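Local coordinates for protein putative cathepsin d (Ixodes ricinus, PDB 5N7Q) that probably cleaves proteins as an aspartic endopeptidase of the pepsin-like A1 family and binds the inhibitor pepstatin A, at residues F31-D36 against L42-S47. Residues are numbered along the deposited sequence; the frame is centred on the assembly and turned at random.
Sequences FQVIFD and LWLPSS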
# COMPACT_ATOMS: atom_id res chain seq x y z
N PHE A 31 -11.88 12.56 7.37
CA PHE A 31 -10.64 12.58 6.57
C PHE A 31 -10.66 11.48 5.54
O PHE A 31 -11.50 10.57 5.58
CB PHE A 31 -9.43 12.35 7.48
CG PHE A 31 -9.35 13.33 8.63
CD1 PHE A 31 -10.00 13.10 9.84
CD2 PHE A 31 -8.63 14.50 8.47
CE1 PHE A 31 -9.96 14.06 10.85
CE2 PHE A 31 -8.58 15.44 9.48
CZ PHE A 31 -9.24 15.22 10.66
N GLN A 32 -9.72 11.61 4.62
CA GLN A 32 -9.38 10.54 3.66
C GLN A 32 -7.97 10.11 3.91
O GLN A 32 -7.08 10.95 4.05
CB GLN A 32 -9.52 11.04 2.24
CG GLN A 32 -10.94 11.47 1.89
CD GLN A 32 -11.89 10.32 1.78
OE1 GLN A 32 -11.48 9.20 1.49
NE2 GLN A 32 -13.18 10.58 2.00
N VAL A 33 -7.73 8.81 3.95
CA VAL A 33 -6.37 8.29 4.20
C VAL A 33 -6.04 7.15 3.27
O VAL A 33 -6.91 6.42 2.84
CB VAL A 33 -6.19 7.80 5.65
CG1 VAL A 33 -6.25 8.98 6.61
CG2 VAL A 33 -7.20 6.74 6.07
N ILE A 34 -4.75 7.01 2.96
CA ILE A 34 -4.28 5.83 2.27
C ILE A 34 -4.08 4.74 3.34
O ILE A 34 -3.47 5.00 4.39
CB ILE A 34 -3.07 6.14 1.36
CG1 ILE A 34 -2.59 4.88 0.63
CG2 ILE A 34 -1.92 6.81 2.09
CD1 ILE A 34 -1.79 5.22 -0.61
N PHE A 35 -4.61 3.55 3.04
CA PHE A 35 -4.43 2.38 3.89
C PHE A 35 -3.19 1.66 3.43
O PHE A 35 -3.16 1.13 2.33
CB PHE A 35 -5.67 1.48 3.83
CG PHE A 35 -6.86 2.08 4.56
CD1 PHE A 35 -7.63 3.06 3.98
CD2 PHE A 35 -7.15 1.71 5.88
CE1 PHE A 35 -8.68 3.65 4.66
CE2 PHE A 35 -8.22 2.28 6.56
CZ PHE A 35 -8.98 3.26 5.95
N ASP A 36 -2.15 1.69 4.27
CA ASP A 36 -0.77 1.41 3.85
C ASP A 36 -0.19 0.23 4.63
O ASP A 36 0.25 0.39 5.78
CB ASP A 36 0.09 2.69 4.07
CG ASP A 36 1.55 2.47 3.78
OD1 ASP A 36 1.83 1.58 2.96
OD2 ASP A 36 2.37 3.25 4.29
N LEU A 42 -0.62 6.07 12.07
CA LEU A 42 -1.70 6.92 11.58
C LEU A 42 -1.29 8.38 11.77
O LEU A 42 -0.84 8.77 12.85
CB LEU A 42 -2.98 6.67 12.37
CG LEU A 42 -4.18 7.58 12.10
CD1 LEU A 42 -4.69 7.58 10.68
CD2 LEU A 42 -5.26 7.15 13.07
N TRP A 43 -1.45 9.19 10.73
CA TRP A 43 -1.27 10.65 10.91
C TRP A 43 -2.19 11.43 9.99
O TRP A 43 -2.63 10.93 8.96
CB TRP A 43 0.18 11.10 10.72
CG TRP A 43 0.75 10.88 9.35
CD1 TRP A 43 1.48 9.78 8.92
CD2 TRP A 43 0.61 11.72 8.21
NE1 TRP A 43 1.79 9.91 7.60
CE2 TRP A 43 1.24 11.07 7.13
CE3 TRP A 43 -0.05 12.94 7.99
CZ2 TRP A 43 1.31 11.65 5.85
CZ3 TRP A 43 0.03 13.51 6.71
CH2 TRP A 43 0.68 12.84 5.67
N LEU A 44 -2.49 12.65 10.41
CA LEU A 44 -3.37 13.60 9.73
C LEU A 44 -2.80 15.00 9.88
O LEU A 44 -2.05 15.26 10.84
CB LEU A 44 -4.78 13.55 10.32
CG LEU A 44 -5.55 12.24 10.12
CD1 LEU A 44 -6.74 12.20 11.03
CD2 LEU A 44 -5.90 12.03 8.65
N PRO A 45 -3.16 15.92 8.97
CA PRO A 45 -2.70 17.31 9.15
C PRO A 45 -3.31 17.95 10.40
O PRO A 45 -4.47 17.74 10.67
CB PRO A 45 -3.23 18.02 7.88
CG PRO A 45 -3.57 16.90 6.92
CD PRO A 45 -4.05 15.80 7.81
N SER A 46 -2.51 18.72 11.14
CA SER A 46 -2.99 19.37 12.37
C SER A 46 -3.67 20.71 12.10
O SER A 46 -3.21 21.47 11.26
CB SER A 46 -1.79 19.66 13.25
OG SER A 46 -2.19 20.13 14.51
N SER A 47 -4.69 21.07 12.88
CA SER A 47 -5.22 22.44 12.88
C SER A 47 -4.18 23.46 13.38
O SER A 47 -4.35 24.64 13.14
CB SER A 47 -6.45 22.56 13.74
OG SER A 47 -6.20 22.20 15.08
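Leu44 lays one methyl over the Phe31 ring and fits the other between the base of that ring and Val33, a small example of how a branched side chain joins two strands that share no backbone hydrogen bonds. Its CD1 sits over the middle of the Phe31 ring, 3.6 Å from the centroid and only 10° off the ring normal, a CH-pi contact on the face. The second branch, CD2, lies 3.7 Å from Phe31 CB and equally close to Val33 CG1. Phe31 CG stands anti to the carbonyl carbon, beside the backbone N (chi1 -55°), and the chi2 of 87° turns a face of the ring to Leu44 CD1. Phe31 and Val33 alternate with Gln32, which points to the other side of the strand, so both can face Leu44. Phe31, Val33 and Leu44 are all buried; Ile22 on Val33 and Ile24 on Leu44, both from strand 17-24, continue the apolar cluster, while His58 and Tyr60 pack on Phe31. Strand 123-126 pairs with both strands. Strand 29-36 ends at Asp36, probably the catalytic aspartate, which opens the Asp-Thr-Gly motif; the turn that follows leads to strand 42-45, an arrangement characteristic of the N-terminal lobe of pepsin-like aspartic proteases.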